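Local coordinates for DUF2520 domain-containing protein (Thermotoga maritima, PDB 2I76) that is of unknown function but binds NADPH and is probably a dehydrogenase with a Rossmann-like nucleotide-binding domain, at residues A[89-94]-A[156-161]; A[103-108]-A[124-129]. All blocks are in the same frame, centred on the assembly; numbering follows the deposited sequence.

Interaction 2 (103-108 with 124-129) is a buried antiparallel strand pair inside the central sheet, whereas interaction 1 (89-94 with 156-161) is a partly buried seat of a helix start on a loop that follows strand 85-87. Backbone hydrogen bonds and an apolar face hold interaction 2; lysine methylenes, carbonyl oxygens and aromatic rings carry interaction 1. Interaction 2 is nested within the loop that interaction 1 closes. The two are joined by polar side chains, Tyr160 reaching His106 and Ser94 reaching Glu129. Both border the cofactor, interaction 1 at the nicotinamide ribose and interaction 2 at the nicotinamide ring itself.

Interaction 1 (A[89-94]-A[156-161]); sequences SGFLSS and KKKAYH. With NDP (NADPH dihydro-nicotinamide-adenine-dinucleotide phosphate), chain C.
Buried Lys157 meets the 89-94 loop mainly through its aliphatic chain, laid across backbone carbonyls without hydrogen bonding to them. Its CG lies 3.3 Å from Phe91 O, and CD passes 3.7 Å from Ser93 CA. A bend at the last torsion (chi4 52°) turns the amine back toward the start of the loop, where NZ is 3.4 Å from Ser89 O at an angle too poor for a hydrogen bond. Gly90 O meets two helix side chains: it lies in the plane of the Tyr160 ring, at its edge and 3.5 Å from CD2, and approaches CB of His161. Phe91 CB sits over a face of the His161 imidazole, 4.0 Å from the centroid in a CH-pi contact, while the two rings are inclined at 65°. Lys158 adds its CG methylene beside Phe91 CE1, and Glu228 of the second subunit packs on Phe91. The polar ends of Tyr160 and Ser93 are hydrogen-bonded beyond the contact, to His106 and Glu129. Ser89 CA lies 3.2 Å from the ribose O2D of NADPH, so the loop also lines the cofactor pocket. It touches helix 71-75 through Ser89 and Leu92 and the first turn of helix 157-168, whose Lys157 also reaches Ser104 on strand 102-107.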
# COMPACT_ATOMS: atom_id res chain seq x y z
N SER A 89 22.54 -1.59 5.82
CA SER A 89 22.02 -0.39 5.19
C SER A 89 21.23 -0.70 3.93
O SER A 89 21.70 -1.47 3.07
CB SER A 89 23.15 0.57 4.85
OG SER A 89 22.69 1.58 3.97
N GLY A 90 20.05 -0.09 3.82
CA GLY A 90 19.21 -0.26 2.65
C GLY A 90 19.67 0.66 1.52
O GLY A 90 19.39 0.43 0.34
N PHE A 91 20.39 1.70 1.89
CA PHE A 91 20.88 2.63 0.89
C PHE A 91 22.34 2.37 0.59
O PHE A 91 22.70 2.10 -0.56
CB PHE A 91 20.71 4.06 1.38
CG PHE A 91 21.18 5.08 0.40
CD1 PHE A 91 20.52 5.24 -0.83
CD2 PHE A 91 22.28 5.89 0.68
CE1 PHE A 91 20.95 6.18 -1.75
CE2 PHE A 91 22.72 6.83 -0.23
CZ PHE A 91 22.06 6.98 -1.45
N LEU A 92 23.16 2.46 1.63
CA LEU A 92 24.60 2.26 1.52
C LEU A 92 24.98 0.86 1.07
O LEU A 92 24.24 -0.10 1.29
CB LEU A 92 25.29 2.59 2.86
CG LEU A 92 25.21 4.04 3.35
CD1 LEU A 92 25.55 4.15 4.83
CD2 LEU A 92 26.13 4.90 2.51
N SER A 93 26.15 0.76 0.44
CA SER A 93 26.66 -0.50 -0.08
C SER A 93 27.79 -1.06 0.76
O SER A 93 28.48 -0.33 1.47
CB SER A 93 27.16 -0.28 -1.51
OG SER A 93 27.57 -1.50 -2.10
N SER A 94 27.98 -2.37 0.66
CA SER A 94 29.07 -3.05 1.37
C SER A 94 30.37 -2.31 1.03
O SER A 94 31.18 -2.01 1.91
CB SER A 94 29.19 -4.48 0.89
OG SER A 94 29.52 -4.52 -0.49
N LYS A 156 23.92 -0.76 -7.70
CA LYS A 156 22.49 -0.69 -7.93
C LYS A 156 21.69 -0.66 -6.63
O LYS A 156 20.47 -0.83 -6.63
CB LYS A 156 22.04 -1.88 -8.78
CG LYS A 156 22.54 -1.86 -10.21
CD LYS A 156 22.14 -0.60 -10.92
CE LYS A 156 22.30 -0.77 -12.41
NZ LYS A 156 21.58 -2.01 -12.88
N LYS A 157 22.37 -0.43 -5.52
CA LYS A 157 21.72 -0.41 -4.22
C LYS A 157 20.86 0.84 -4.04
O LYS A 157 19.88 0.83 -3.29
CB LYS A 157 22.77 -0.52 -3.12
CG LYS A 157 22.21 -0.96 -1.79
CD LYS A 157 23.25 -1.70 -0.98
CE LYS A 157 22.66 -2.21 0.33
NZ LYS A 157 21.42 -2.98 0.09
N LYS A 158 21.24 1.93 -4.73
CA LYS A 158 20.50 3.19 -4.68
C LYS A 158 19.15 3.03 -5.38
O LYS A 158 18.16 3.62 -4.97
CB LYS A 158 21.28 4.33 -5.35
CG LYS A 158 22.39 4.91 -4.49
CD LYS A 158 23.09 6.09 -5.16
CE LYS A 158 23.80 5.68 -6.45
NZ LYS A 158 24.70 6.75 -6.99
N ALA A 159 19.14 2.24 -6.45
CA ALA A 159 17.90 1.97 -7.17
C ALA A 159 17.01 1.19 -6.21
O ALA A 159 15.86 1.58 -5.95
CB ALA A 159 18.18 1.14 -8.40
N TYR A 160 17.56 0.10 -5.70
CA TYR A 160 16.89 -0.78 -4.75
C TYR A 160 16.23 0.00 -3.61
O TYR A 160 15.04 -0.14 -3.35
CB TYR A 160 17.92 -1.74 -4.21
CG TYR A 160 17.56 -2.52 -2.97
CD1 TYR A 160 16.99 -3.79 -3.06
CD2 TYR A 160 17.93 -2.04 -1.71
CE1 TYR A 160 16.83 -4.59 -1.91
CE2 TYR A 160 17.76 -2.82 -0.57
CZ TYR A 160 17.22 -4.09 -0.67
OH TYR A 160 17.13 -4.87 0.45
N HIS A 161 17.02 0.84 -2.94
CA HIS A 161 16.48 1.64 -1.84
C HIS A 161 15.35 2.54 -2.35
O HIS A 161 14.30 2.65 -1.70
CB HIS A 161 17.59 2.48 -1.20
CG HIS A 161 17.11 3.33 -0.06
ND1 HIS A 161 16.41 2.82 1.02
CD2 HIS A 161 17.23 4.67 0.17
CE1 HIS A 161 16.12 3.80 1.86
NE2 HIS A 161 16.60 4.93 1.37
PA NDP C . 19.66 2.22 15.96
O1A NDP C . 18.67 1.46 16.70
O2A NDP C . 19.71 3.73 15.97
O5B NDP C . 21.10 1.65 16.39
C5B NDP C . 21.49 1.83 17.74
C4B NDP C . 22.87 1.23 17.82
O4B NDP C . 23.73 2.06 16.96
C3B NDP C . 23.43 1.29 19.18
O3B NDP C . 24.19 0.12 19.42
C2B NDP C . 24.25 2.50 19.23
O2B NDP C . 25.23 2.71 20.26
C1B NDP C . 24.75 2.58 17.83
N9A NDP C . 25.08 4.01 17.53
C8A NDP C . 24.20 5.11 17.35
N7A NDP C . 24.86 6.23 17.11
C5A NDP C . 26.19 5.91 17.13
C6A NDP C . 27.41 6.66 16.95
N6A NDP C . 27.36 7.98 16.71
N1A NDP C . 28.63 6.01 17.04
C2A NDP C . 28.68 4.65 17.28
N3A NDP C . 27.58 3.86 17.47
C4A NDP C . 26.35 4.56 17.37
O3 NDP C . 19.71 1.74 14.49
PN NDP C . 19.05 1.59 12.98
O1N NDP C . 18.91 3.05 12.83
O2N NDP C . 17.88 0.72 13.35
O5D NDP C . 19.81 0.89 11.79
C5D NDP C . 21.17 0.36 11.93
C4D NDP C . 21.53 -0.26 10.55
O4D NDP C . 20.53 -1.22 10.20
C3D NDP C . 21.57 0.75 9.40
O3D NDP C . 22.69 0.45 8.57
C2D NDP C . 20.22 0.62 8.72
O2D NDP C . 20.26 1.09 7.38
C1D NDP C . 19.95 -0.92 8.91
N1N NDP C . 18.48 -1.30 8.92
C2N NDP C . 17.59 -0.77 9.93
C3N NDP C . 16.18 -1.19 9.86
C7N NDP C . 15.20 -0.71 10.84
O7N NDP C . 13.97 -1.01 10.81
N7N NDP C . 15.59 0.12 11.85
C4N NDP C . 15.79 -2.08 8.81
C5N NDP C . 16.65 -2.57 7.85
C6N NDP C . 18.00 -2.18 7.90
P2B NDP C . 25.56 1.75 21.42
O1X NDP C . 26.58 2.51 22.14
O2X NDP C . 26.09 0.48 20.88
O3X NDP C . 24.32 1.50 22.28

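Interaction 2 (A[103-108]-A[124-129]). With NDP (NADPH dihydro-nicotinamide-adenine-dinucleotide phosphate), chain C.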
# COMPACT_ATOMS: atom_id res chain seq x y z
N ALA A 103 30.30 -7.30 2.70
CA ALA A 103 28.94 -7.70 2.35
C ALA A 103 27.90 -6.73 2.91
O ALA A 103 28.22 -5.83 3.67
CB ALA A 103 28.66 -9.12 2.85
N SER A 104 26.65 -6.95 2.52
CA SER A 104 25.54 -6.11 2.93
C SER A 104 24.24 -6.91 2.98
O SER A 104 23.82 -7.46 1.96
CB SER A 104 25.42 -4.94 1.94
OG SER A 104 24.32 -4.09 2.24
N ILE A 105 23.62 -7.01 4.16
CA ILE A 105 22.35 -7.74 4.28
C ILE A 105 21.23 -6.82 4.78
O ILE A 105 21.29 -6.27 5.89
CB ILE A 105 22.43 -9.00 5.20
CG1 ILE A 105 21.05 -9.68 5.22
CG2 ILE A 105 22.90 -8.64 6.60
CD1 ILE A 105 21.05 -11.17 5.52
N HIS A 106 20.21 -6.66 3.94
CA HIS A 106 19.11 -5.76 4.24
C HIS A 106 17.71 -6.36 4.31
O HIS A 106 17.13 -6.73 3.28
CB HIS A 106 19.10 -4.60 3.25
CG HIS A 106 18.01 -3.60 3.50
ND1 HIS A 106 16.77 -3.69 2.91
CD2 HIS A 106 17.95 -2.56 4.36
CE1 HIS A 106 15.99 -2.74 3.39
NE2 HIS A 106 16.68 -2.04 4.27
N PRO A 107 17.15 -6.44 5.54
CA PRO A 107 15.81 -6.98 5.80
C PRO A 107 14.73 -5.93 5.55
O PRO A 107 14.73 -4.87 6.20
CB PRO A 107 15.90 -7.38 7.27
CG PRO A 107 16.74 -6.30 7.83
CD PRO A 107 17.85 -6.17 6.80
N ASN A 108 13.83 -6.19 4.61
CA ASN A 108 12.76 -5.23 4.32
C ASN A 108 11.69 -5.44 5.37
O ASN A 108 10.79 -6.25 5.20
CB ASN A 108 12.19 -5.44 2.91
CG ASN A 108 13.19 -5.12 1.81
OD1 ASN A 108 14.08 -5.91 1.51
ND2 ASN A 108 13.05 -3.94 1.22
N ILE A 124 10.42 -12.21 5.38
CA ILE A 124 11.26 -11.03 5.27
C ILE A 124 12.18 -11.25 4.09
O ILE A 124 13.17 -11.97 4.20
CB ILE A 124 12.12 -10.82 6.52
CG1 ILE A 124 11.23 -10.48 7.71
CG2 ILE A 124 13.10 -9.69 6.30
CD1 ILE A 124 12.01 -10.28 9.00
N VAL A 125 11.86 -10.63 2.96
CA VAL A 125 12.70 -10.76 1.79
C VAL A 125 13.95 -9.93 2.05
O VAL A 125 13.86 -8.74 2.39
CB VAL A 125 11.99 -10.23 0.54
CG1 VAL A 125 12.94 -10.28 -0.66
CG2 VAL A 125 10.75 -11.05 0.27
N PHE A 126 15.12 -10.55 1.89
CA PHE A 126 16.38 -9.85 2.11
C PHE A 126 17.07 -9.31 0.86
O PHE A 126 17.07 -9.94 -0.20
CB PHE A 126 17.39 -10.74 2.84
CG PHE A 126 17.04 -11.01 4.27
CD1 PHE A 126 16.42 -12.20 4.63
CD2 PHE A 126 17.34 -10.08 5.25
CE1 PHE A 126 16.11 -12.46 5.96
CE2 PHE A 126 17.03 -10.32 6.57
CZ PHE A 126 16.42 -11.52 6.93
N GLY A 127 17.65 -8.14 1.02
CA GLY A 127 18.39 -7.53 -0.07
C GLY A 127 19.84 -7.71 0.29
O GLY A 127 20.37 -7.00 1.15
N LEU A 128 20.49 -8.69 -0.33
CA LEU A 128 21.89 -8.94 -0.06
C LEU A 128 22.71 -8.31 -1.17
O LEU A 128 22.17 -7.95 -2.22
CB LEU A 128 22.16 -10.45 0.02
CG LEU A 128 21.04 -11.29 0.65
CD1 LEU A 128 21.55 -12.69 0.91
CD2 LEU A 128 20.59 -10.66 1.94
N GLU A 129 24.01 -8.19 -0.93
CA GLU A 129 24.94 -7.59 -1.87
C GLU A 129 26.27 -7.60 -1.12
O GLU A 129 26.47 -6.82 -0.18
CB GLU A 129 24.46 -6.17 -2.21
CG GLU A 129 25.44 -5.27 -2.96
CD GLU A 129 26.39 -4.55 -2.02
OE1 GLU A 129 27.59 -4.92 -1.99
OE2 GLU A 129 25.95 -3.62 -1.31
PA NDP C . 19.66 2.22 15.96
O1A NDP C . 18.67 1.46 16.70
O2A NDP C . 19.71 3.73 15.97
O5B NDP C . 21.10 1.65 16.39
C5B NDP C . 21.49 1.83 17.74
C4B NDP C . 22.87 1.23 17.82
O4B NDP C . 23.73 2.06 16.96
C3B NDP C . 23.43 1.29 19.18
O3B NDP C . 24.19 0.12 19.42
C2B NDP C . 24.25 2.50 19.23
O2B NDP C . 25.23 2.71 20.26
C1B NDP C . 24.75 2.58 17.83
N9A NDP C . 25.08 4.01 17.53
C8A NDP C . 24.20 5.11 17.35
N7A NDP C . 24.86 6.23 17.11
C5A NDP C . 26.19 5.91 17.13
C6A NDP C . 27.41 6.66 16.95
N6A NDP C . 27.36 7.98 16.71
N1A NDP C . 28.63 6.01 17.04
C2A NDP C . 28.68 4.65 17.28
N3A NDP C . 27.58 3.86 17.47
C4A NDP C . 26.35 4.56 17.37
O3 NDP C . 19.71 1.74 14.49
PN NDP C . 19.05 1.59 12.98
O1N NDP C . 18.91 3.05 12.83
O2N NDP C . 17.88 0.72 13.35
O5D NDP C . 19.81 0.89 11.79
C5D NDP C . 21.17 0.36 11.93
C4D NDP C . 21.53 -0.26 10.55
O4D NDP C . 20.53 -1.22 10.20
C3D NDP C . 21.57 0.75 9.40
O3D NDP C . 22.69 0.45 8.57
C2D NDP C . 20.22 0.62 8.72
O2D NDP C . 20.26 1.09 7.38
C1D NDP C . 19.95 -0.92 8.91
N1N NDP C . 18.48 -1.30 8.92
C2N NDP C . 17.59 -0.77 9.93
C3N NDP C . 16.18 -1.19 9.86
C7N NDP C . 15.20 -0.71 10.84
O7N NDP C . 13.97 -1.01 10.81
N7N NDP C . 15.59 0.12 11.85
C4N NDP C . 15.79 -2.08 8.81
C5N NDP C . 16.65 -2.57 7.85
C6N NDP C . 18.00 -2.18 7.90
P2B NDP C . 25.56 1.75 21.42
O1X NDP C . 26.58 2.51 22.14
O2X NDP C . 26.09 0.48 20.88
O3X NDP C . 24.32 1.50 22.28
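Phe126 packs against Pro107 and Ile105 on the densely filled face of this antiparallel strand pair. With CG beside its own backbone N (chi1 -70°), the Phe126 ring reaches over to Pro107, whose CB lies obliquely to it near CE2, and Ile105 CG1 approaches CD2 at 3.7 Å. Ile124 CG2 lies over one face of the same ring, toward its rim, and also touches Pro107 CB at 3.8 Å. In the neighbouring non-hydrogen-bonded pair, Ile105 and Leu128 lie side by side, CG1 against CD2 at 3.5 Å. Helix 135-145 closes this apolar face through Val138 and Ala142. Replacing Phe126 by an alanine would probably open a gap between Pro107, Ile105 and that helix, and leave the Ile124 methyl without its aromatic partner. On the other face the two strands themselves offer less, since His106 is paired with a glycine, but Tyr160 of helix 157-168 meets the His106 ring there and hydrogen-bonds its ND1. Here the backbone does the holding between strands: Gly127 N gives a nearly straight bond to His106 O (2.7 Å, 167°), and His106 N returns one to Gly127 O, coming from above its carbonyl plane. Toward both ends the pairing slackens, with weak bonds from Glu129 N to Ser104 O and from Asn108 N to Val125 O (3.4 Å); partly exposed Val125 marks the side nearer solvent. His106 CD2 stands 3.6 Å from C6N of the nicotinamide, and Pro107 CG 3.7 Å from C5N. Strand 126-128 thus adds an antiparallel neighbour to the parallel strands of a Rossmann-like NADPH-binding sheet, beside the nicotinamide pocket.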